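Local atomic coordinates of thiaminase-I (Naegleria gruberi, PDB entry 4HCW), a protein that belongs to the thiaminase I family and has an alpha/beta fold resembling that of the periplasmic binding proteins. Residues L62-S70 / Y261-L271; F114-F122 / L296-A304. All blocks are in the same frame, centred on the assembly; numbering follows the deposited sequence.

Contact 1 of 2, residues L62-S70 / Y261-L271; sequences LPDVFSTDS and YTDVLALNSNL
F66 and A266 exchange both backbone hydrogen bonds at the middle of this contact, F66 N to A266 O and A266 N to F66 O both at 2.8 Å, and T68 does the same with V264. Strands 65-69 and 261-267 run antiparallel here, their axes 4.4 Å apart. The buried middle packs closely round the F66 ring. With CG between its backbone N and carbonyl carbon (chi1 53°), the ring lies back across the strand pair: A266 O sits over the rim of one face, L62 CD2 over the centre of the other, and CE1 reaches A266 CB at 4.0 Å. F51 meets this ring from outside the pair, with the planes at about 45°. V65, S67, L265 and L267 point to the other side of the sheet. There L265 CD2 lies 3.7 Å from S67 CB, and helix 275-288 packs on L265 and L267, while S67 OG bonds to Q116 OE1. Farther along, S70 OG and T262 OG1 share a hydrogen bond of 2.7 Å, and T262 OG1 is also bonded to S104 OG. Next to them the D69 and D263 carboxylates stand with their planes 90° apart; Y54 OH holds D69 OD2.

The opposite end is partly exposed at L62-D64 and N268. N268 N gives D64 O a good, straight bond; the looseness lies in the weak N268 ND2 bonds to L62 O and P63 O. The L271 side chain passes at a slant over that of D64, L271 CD2 3.6 Å from D64 OD1, and K275 salt-bridges D64 OD2. An Asx turn at N268 then leads the chain off. Late strand 260-267, inserted antiparallel between 65-69 and 110-125, with 8-13 parallel to 65-69 on its other side, matches the topology of type II periplasmic binding proteins.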
loop_
_atom_site.group_PDB
_atom_site.type_symbol
_atom_site.label_atom_id
_atom_site.label_comp_id
_atom_site.label_asym_id
_atom_site.label_seq_id
_atom_site.Cartn_x
_atom_site.Cartn_y
_atom_site.Cartn_z
ATOM N N LEU A 62 -2.502 9.715 -18.575
ATOM C CA LEU A 62 -2.131 10.314 -17.299
ATOM C C LEU A 62 -2.528 11.785 -17.223
ATOM O O LEU A 62 -2.418 12.514 -18.209
ATOM C CB LEU A 62 -0.624 10.174 -17.069
ATOM C CG LEU A 62 -0.063 8.751 -17.042
ATOM C CD1 LEU A 62 1.457 8.775 -17.059
ATOM C CD2 LEU A 62 -0.573 7.996 -15.825
ATOM N N PRO A 63 -2.998 12.224 -16.045
ATOM C CA PRO A 63 -3.303 13.636 -15.790
ATOM C C PRO A 63 -2.022 14.446 -15.607
ATOM O O PRO A 63 -0.930 13.912 -15.804
ATOM C CB PRO A 63 -4.086 13.595 -14.470
ATOM C CG PRO A 63 -4.498 12.162 -14.292
ATOM C CD PRO A 63 -3.410 11.365 -14.925
ATOM N N ASP A 64 -2.156 15.716 -15.234
ATOM C CA ASP A 64 -0.997 16.567 -14.982
ATOM C C ASP A 64 -0.164 16.013 -13.833
ATOM O O ASP A 64 1.049 15.842 -13.953
ATOM C CB ASP A 64 -1.437 17.997 -14.664
ATOM C CG ASP A 64 -1.992 18.721 -15.873
ATOM O OD1 ASP A 64 -1.488 18.484 -16.992
ATOM O OD2 ASP A 64 -2.930 19.529 -15.706
ATOM N N VAL A 65 -0.830 15.737 -12.718
ATOM C CA VAL A 65 -0.189 15.119 -11.565
ATOM C C VAL A 65 -1.095 14.024 -11.010
ATOM O O VAL A 65 -2.286 14.244 -10.793
ATOM C CB VAL A 65 0.145 16.162 -10.475
ATOM C CG1 VAL A 65 -0.900 17.263 -10.454
ATOM C CG2 VAL A 65 0.279 15.500 -9.109
ATOM N N PHE A 66 -0.526 12.843 -10.798
ATOM C CA PHE A 66 -1.310 11.680 -10.397
ATOM C C PHE A 66 -0.638 10.887 -9.281
ATOM O O PHE A 66 0.583 10.919 -9.129
ATOM C CB PHE A 66 -1.547 10.770 -11.605
ATOM C CG PHE A 66 -0.288 10.393 -12.334
ATOM C CD1 PHE A 66 0.448 9.285 -11.947
ATOM C CD2 PHE A 66 0.163 11.149 -13.404
ATOM C CE1 PHE A 66 1.607 8.939 -12.612
ATOM C CE2 PHE A 66 1.322 10.808 -14.073
ATOM C CZ PHE A 66 2.045 9.700 -13.676
ATOM N N SER A 67 -1.449 10.176 -8.504
ATOM C CA SER A 67 -0.934 9.280 -7.478
ATOM C C SER A 67 -1.111 7.835 -7.925
ATOM O O SER A 67 -2.229 7.390 -8.185
ATOM C CB SER A 67 -1.651 9.512 -6.148
ATOM O OG SER A 67 -1.125 8.671 -5.134
ATOM N N THR A 68 -0.004 7.107 -8.022
ATOM C CA THR A 68 -0.045 5.722 -8.474
ATOM C C THR A 68 0.719 4.795 -7.541
ATOM O O THR A 68 1.646 5.217 -6.850
ATOM C CB THR A 68 0.540 5.575 -9.889
ATOM O OG1 THR A 68 0.619 4.186 -10.232
ATOM C CG2 THR A 68 1.934 6.184 -9.955
ATOM N N ASP A 69 0.318 3.529 -7.523
ATOM C CA ASP A 69 1.050 2.512 -6.784
ATOM C C ASP A 69 2.405 2.331 -7.454
ATOM O O ASP A 69 2.502 2.325 -8.681
ATOM C CB ASP A 69 0.272 1.193 -6.785
ATOM C CG ASP A 69 0.801 0.195 -5.767
ATOM O OD1 ASP A 69 2.021 0.195 -5.491
ATOM O OD2 ASP A 69 -0.009 -0.597 -5.242
ATOM N N SER A 70 3.450 2.185 -6.647
ATOM C CA SER A 70 4.801 2.031 -7.176
ATOM C C SER A 70 5.007 0.663 -7.825
ATOM O O SER A 70 6.041 0.411 -8.442
ATOM C CB SER A 70 5.839 2.264 -6.076
ATOM O OG SER A 70 5.615 1.405 -4.973
ATOM N N TYR A 261 3.790 -1.698 0.270
ATOM C CA TYR A 261 3.354 -0.973 -0.915
ATOM C C TYR A 261 3.488 0.524 -0.665
ATOM O O TYR A 261 3.258 0.994 0.449
ATOM C CB TYR A 261 1.899 -1.306 -1.250
ATOM C CG TYR A 261 1.618 -2.779 -1.452
ATOM C CD1 TYR A 261 1.884 -3.398 -2.666
ATOM C CD2 TYR A 261 1.069 -3.546 -0.432
ATOM C CE1 TYR A 261 1.621 -4.742 -2.855
ATOM C CE2 TYR A 261 0.803 -4.891 -0.613
ATOM C CZ TYR A 261 1.081 -5.484 -1.825
ATOM O OH TYR A 261 0.818 -6.823 -2.010
ATOM N N THR A 262 3.863 1.273 -1.696
ATOM C CA THR A 262 3.957 2.725 -1.580
ATOM C C THR A 262 3.222 3.426 -2.714
ATOM O O THR A 262 3.457 3.143 -3.888
ATOM C CB THR A 262 5.420 3.214 -1.567
ATOM O OG1 THR A 262 6.051 2.879 -2.809
ATOM C CG2 THR A 262 6.194 2.584 -0.417
ATOM N N ASP A 263 2.325 4.339 -2.355
ATOM C CA ASP A 263 1.649 5.173 -3.338
ATOM C C ASP A 263 2.478 6.427 -3.578
ATOM O O ASP A 263 2.918 7.082 -2.633
ATOM C CB ASP A 263 0.244 5.537 -2.863
ATOM C CG ASP A 263 -0.666 4.330 -2.765
ATOM O OD1 ASP A 263 -0.560 3.436 -3.630
ATOM O OD2 ASP A 263 -1.484 4.272 -1.823
ATOM N N VAL A 264 2.694 6.758 -4.847
ATOM C CA VAL A 264 3.603 7.840 -5.204
ATOM C C VAL A 264 2.941 8.920 -6.060
ATOM O O VAL A 264 2.323 8.626 -7.083
ATOM C CB VAL A 264 4.845 7.294 -5.941
ATOM C CG1 VAL A 264 5.678 8.429 -6.501
ATOM C CG2 VAL A 264 5.675 6.425 -5.007
ATOM N N LEU A 265 3.074 10.169 -5.622
ATOM C CA LEU A 265 2.617 11.316 -6.399
ATOM C C LEU A 265 3.646 11.671 -7.465
ATOM O O LEU A 265 4.801 11.957 -7.152
ATOM C CB LEU A 265 2.382 12.521 -5.488
ATOM C CG LEU A 265 1.101 12.523 -4.654
ATOM C CD1 LEU A 265 1.187 13.559 -3.547
ATOM C CD2 LEU A 265 -0.102 12.790 -5.543
ATOM N N ALA A 266 3.224 11.650 -8.724
ATOM C CA ALA A 266 4.118 11.972 -9.829
ATOM C C ALA A 266 3.453 12.941 -10.799
ATOM O O ALA A 266 2.227 13.039 -10.848
ATOM C CB ALA A 266 4.545 10.706 -10.553
ATOM N N LEU A 267 4.268 13.655 -11.568
ATOM C CA LEU A 267 3.750 14.605 -12.545
ATOM C C LEU A 267 3.997 14.129 -13.971
ATOM O O LEU A 267 4.977 13.436 -14.244
ATOM C CB LEU A 267 4.365 15.993 -12.340
ATOM C CG LEU A 267 5.609 16.126 -11.463
ATOM C CD1 LEU A 267 6.456 17.297 -11.929
ATOM C CD2 LEU A 267 5.211 16.315 -10.009
ATOM N N ASN A 268 3.098 14.505 -14.875
ATOM C CA ASN A 268 3.233 14.152 -16.280
ATOM C C ASN A 268 4.480 14.790 -16.881
ATOM O O ASN A 268 4.865 15.896 -16.504
ATOM C CB ASN A 268 1.984 14.573 -17.058
ATOM C CG ASN A 268 1.834 13.829 -18.370
ATOM O OD1 ASN A 268 2.814 13.575 -19.071
ATOM N ND2 ASN A 268 0.600 13.475 -18.712
ATOM N N SER A 269 5.111 14.083 -17.812
ATOM C CA SER A 269 6.347 14.558 -18.418
ATOM C C SER A 269 6.102 15.684 -19.414
ATOM O O SER A 269 7.020 16.429 -19.754
ATOM C CB SER A 269 7.084 13.406 -19.101
ATOM O OG SER A 269 6.295 12.843 -20.135
ATOM N N ASN A 270 4.863 15.810 -19.880
ATOM C CA ASN A 270 4.530 16.836 -20.862
ATOM C C ASN A 270 4.221 18.190 -20.230
ATOM O O ASN A 270 3.749 19.103 -20.907
ATOM C CB ASN A 270 3.376 16.382 -21.764
ATOM C CG ASN A 270 2.027 16.443 -21.072
ATOM O OD1 ASN A 270 1.938 16.388 -19.846
ATOM N ND2 ASN A 270 0.965 16.556 -21.862
ATOM N N LEU A 271 4.489 18.316 -18.933
ATOM C CA LEU A 271 4.284 19.582 -18.240
ATOM C C LEU A 271 5.240 20.652 -18.753
ATOM O O LEU A 271 6.299 20.342 -19.301
ATOM C CB LEU A 271 4.444 19.419 -16.725
ATOM C CG LEU A 271 3.306 18.757 -15.946
ATOM C CD1 LEU A 271 3.572 18.845 -14.452
ATOM C CD2 LEU A 271 1.964 19.387 -16.290
#

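Contact 2 of 2, residues F114-F122 / L296-A304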
loop_
_atom_site.group_PDB
_atom_site.type_symbol
_atom_site.label_atom_id
_atom_site.label_comp_id
_atom_site.label_asym_id
_atom_site.label_seq_id
_atom_site.Cartn_x
_atom_site.Cartn_y
_atom_site.Cartn_z
ATOM N N PHE A 114 6.956 11.820 -5.762
ATOM C CA PHE A 114 6.943 12.073 -4.327
ATOM C C PHE A 114 6.106 11.015 -3.623
ATOM O O PHE A 114 4.905 10.906 -3.873
ATOM C CB PHE A 114 6.353 13.454 -4.028
ATOM C CG PHE A 114 6.921 14.559 -4.872
ATOM C CD1 PHE A 114 6.338 14.892 -6.084
ATOM C CD2 PHE A 114 8.028 15.274 -4.448
ATOM C CE1 PHE A 114 6.853 15.911 -6.860
ATOM C CE2 PHE A 114 8.547 16.296 -5.221
ATOM C CZ PHE A 114 7.959 16.613 -6.430
ATOM N N PRO A 115 6.737 10.229 -2.741
ATOM C CA PRO A 115 6.038 9.201 -1.965
ATOM C C PRO A 115 4.928 9.801 -1.107
ATOM O O PRO A 115 5.171 10.760 -0.375
ATOM C CB PRO A 115 7.144 8.629 -1.074
ATOM C CG PRO A 115 8.402 8.898 -1.820
ATOM C CD PRO A 115 8.188 10.222 -2.485
ATOM N N GLN A 116 3.726 9.241 -1.201
ATOM C CA GLN A 116 2.577 9.769 -0.472
ATOM C C GLN A 116 2.105 8.830 0.632
ATOM O O GLN A 116 2.078 9.201 1.805
ATOM C CB GLN A 116 1.420 10.065 -1.429
ATOM C CG GLN A 116 0.158 10.548 -0.733
ATOM C CD GLN A 116 -0.936 10.939 -1.704
ATOM O OE1 GLN A 116 -0.873 10.620 -2.892
ATOM N NE2 GLN A 116 -1.948 11.637 -1.204
ATOM N N TYR A 117 1.727 7.615 0.249
ATOM C CA TYR A 117 1.185 6.650 1.199
ATOM C C TYR A 117 2.098 5.442 1.370
ATOM O O TYR A 117 2.816 5.054 0.449
ATOM C CB TYR A 117 -0.204 6.189 0.754
ATOM C CG TYR A 117 -1.236 7.294 0.713
ATOM C CD1 TYR A 117 -1.290 8.257 1.710
ATOM C CD2 TYR A 117 -2.152 7.374 -0.328
ATOM C CE1 TYR A 117 -2.232 9.269 1.676
ATOM C CE2 TYR A 117 -3.096 8.383 -0.372
ATOM C CZ TYR A 117 -3.133 9.327 0.633
ATOM O OH TYR A 117 -4.072 10.333 0.593
ATOM N N LEU A 118 2.062 4.853 2.560
ATOM C CA LEU A 118 2.800 3.631 2.844
ATOM C C LEU A 118 1.806 2.556 3.258
ATOM O O LEU A 118 0.983 2.773 4.146
ATOM C CB LEU A 118 3.818 3.867 3.960
ATOM C CG LEU A 118 5.227 3.309 3.743
ATOM C CD1 LEU A 118 6.096 3.566 4.964
ATOM C CD2 LEU A 118 5.188 1.825 3.410
ATOM N N CYS A 119 1.880 1.397 2.612
ATOM C CA CYS A 119 0.900 0.343 2.843
ATOM C C CYS A 119 1.558 -1.033 2.911
ATOM O O CYS A 119 2.591 -1.264 2.285
ATOM C CB CYS A 119 -0.158 0.369 1.739
ATOM S SG CYS A 119 -1.730 -0.382 2.190
ATOM N N SER A 120 0.950 -1.939 3.672
ATOM C CA SER A 120 1.458 -3.302 3.821
ATOM C C SER A 120 0.426 -4.211 4.484
ATOM O O SER A 120 -0.515 -3.736 5.117
ATOM C CB SER A 120 2.751 -3.309 4.641
ATOM O OG SER A 120 3.198 -4.633 4.877
ATOM N N ASN A 121 0.608 -5.520 4.333
ATOM C CA ASN A 121 -0.246 -6.488 5.014
ATOM C C ASN A 121 0.280 -6.799 6.410
ATOM O O ASN A 121 0.990 -7.784 6.612
ATOM C CB ASN A 121 -0.376 -7.776 4.199
ATOM C CG ASN A 121 -1.210 -7.596 2.946
ATOM O OD1 ASN A 121 -2.438 -7.534 3.006
ATOM N ND2 ASN A 121 -0.545 -7.522 1.798
ATOM N N PHE A 122 -0.073 -5.953 7.372
ATOM C CA PHE A 122 0.424 -6.089 8.736
ATOM C C PHE A 122 -0.286 -7.201 9.497
ATOM O O PHE A 122 -1.341 -7.676 9.080
ATOM C CB PHE A 122 0.259 -4.773 9.497
ATOM C CG PHE A 122 0.936 -3.605 8.845
ATOM C CD1 PHE A 122 2.288 -3.378 9.033
ATOM C CD2 PHE A 122 0.215 -2.723 8.055
ATOM C CE1 PHE A 122 2.913 -2.299 8.438
ATOM C CE2 PHE A 122 0.834 -1.643 7.457
ATOM C CZ PHE A 122 2.185 -1.430 7.649
ATOM N N LEU A 296 -5.948 11.563 7.761
ATOM C CA LEU A 296 -5.373 10.273 7.396
ATOM C C LEU A 296 -5.253 9.380 8.625
ATOM O O LEU A 296 -5.416 8.164 8.539
ATOM C CB LEU A 296 -3.999 10.454 6.748
ATOM C CG LEU A 296 -3.966 11.004 5.322
ATOM C CD1 LEU A 296 -2.531 11.235 4.874
ATOM C CD2 LEU A 296 -4.678 10.058 4.370
ATOM N N GLY A 297 -4.974 9.997 9.769
ATOM C CA GLY A 297 -4.850 9.275 11.021
ATOM C C GLY A 297 -6.161 8.668 11.479
ATOM O O GLY A 297 -6.173 7.666 12.193
ATOM N N LEU A 298 -7.270 9.274 11.068
ATOM C CA LEU A 298 -8.590 8.778 11.440
ATOM C C LEU A 298 -8.922 7.489 10.695
ATOM O O LEU A 298 -9.724 6.680 11.159
ATOM C CB LEU A 298 -9.660 9.836 11.165
ATOM C CG LEU A 298 -9.493 11.174 11.889
ATOM C CD1 LEU A 298 -10.621 12.127 11.526
ATOM C CD2 LEU A 298 -9.422 10.966 13.394
ATOM N N GLY A 299 -8.296 7.304 9.537
ATOM C CA GLY A 299 -8.521 6.119 8.731
ATOM C C GLY A 299 -7.363 5.144 8.801
ATOM O O GLY A 299 -7.309 4.178 8.038
ATOM N N LEU A 300 -6.438 5.403 9.723
ATOM C CA LEU A 300 -5.241 4.583 9.901
ATOM C C LEU A 300 -4.426 4.449 8.618
ATOM O O LEU A 300 -3.780 3.427 8.384
ATOM C CB LEU A 300 -5.591 3.201 10.461
ATOM C CG LEU A 300 -6.059 3.169 11.915
ATOM C CD1 LEU A 300 -6.272 1.739 12.379
ATOM C CD2 LEU A 300 -5.059 3.881 12.812
ATOM N N THR A 301 -4.467 5.484 7.789
ATOM C CA THR A 301 -3.665 5.521 6.575
ATOM C C THR A 301 -2.273 6.027 6.929
ATOM O O THR A 301 -2.130 6.970 7.709
ATOM C CB THR A 301 -4.301 6.429 5.507
ATOM O OG1 THR A 301 -5.646 6.005 5.254
ATOM C CG2 THR A 301 -3.505 6.376 4.211
ATOM N N LEU A 302 -1.249 5.396 6.368
ATOM C CA LEU A 302 0.124 5.739 6.706
ATOM C C LEU A 302 0.747 6.675 5.680
ATOM O O LEU A 302 0.749 6.378 4.486
ATOM C CB LEU A 302 0.976 4.475 6.821
ATOM C CG LEU A 302 0.368 3.294 7.579
ATOM C CD1 LEU A 302 1.334 2.122 7.592
ATOM C CD2 LEU A 302 -0.012 3.698 8.993
ATOM N N PRO A 303 1.270 7.819 6.145
ATOM C CA PRO A 303 2.071 8.698 5.289
ATOM C C PRO A 303 3.376 8.004 4.922
ATOM O O PRO A 303 3.797 7.086 5.627
ATOM C CB PRO A 303 2.348 9.906 6.188
ATOM C CG PRO A 303 1.265 9.875 7.215
ATOM C CD PRO A 303 1.009 8.422 7.462
ATOM N N ALA A 304 4.010 8.435 3.837
ATOM C CA ALA A 304 5.218 7.777 3.353
ATOM C C ALA A 304 6.494 8.389 3.928
ATOM O O ALA A 304 7.533 7.731 3.991
ATOM C CB ALA A 304 5.256 7.798 1.835
#
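Y117 stands between Q116 and T301, which lie over opposite faces of its ring. On one side Q116 CG is over the ring centre; on the other T301 CG2 makes a CH-pi contact, 4.2 Å from the Y117 ring centroid and 27° off the normal. L296 crosses the tyrosine at about a right angle, bringing its CD2 to 3.7 Å from Y117 CE1, while L302 O lies at the ring edge, near its plane. The same L302 O accepts from L118 N at 2.8 Å, the donor coming from above the carbonyl plane.

L302 leads away from the tyrosine. Its CG is anti to the carbonyl carbon (chi1 -44°), which lets CD1 meet F122 CZ at 3.7 Å, the two side chains approaching from opposite directions. A304 N makes a weak bond to Q116 O. Beyond it, P115 CB touches A304 CB at 3.6 Å.

Helix 290-298 ends in a Schellman motif at L300, after which a short, weakly bonded strand at about 302-303 lies antiparallel to strand 110-125. Helix 317-328 packs on L118 and L302, helix 99-105 on P115 and L118, and strand 260-267 pairs with strand 110-125 where Q116 and Y117 form a classic beta bulge facing D263.

How the contacts relate
The centres of contacts 1 and 2 are about 17 Å apart, yet both belong to one mixed sheet. Strand 260-267 is what they share: it pairs with strand 65-69 on one side and strand 110-125 on the other, so the two contacts meet along it. Probable backbone hydrogen bonds join them from Y261 N to C119 O and from F114 N to L265 O. Along the chain the segments alternate, 62-70, 114-122, 261-271, then 296-304. Strand 260-267 thus enters the sheet between two strands that come much earlier in the chain, and contact 2 then ties the segment following helix 290-298 back to strand 110-125.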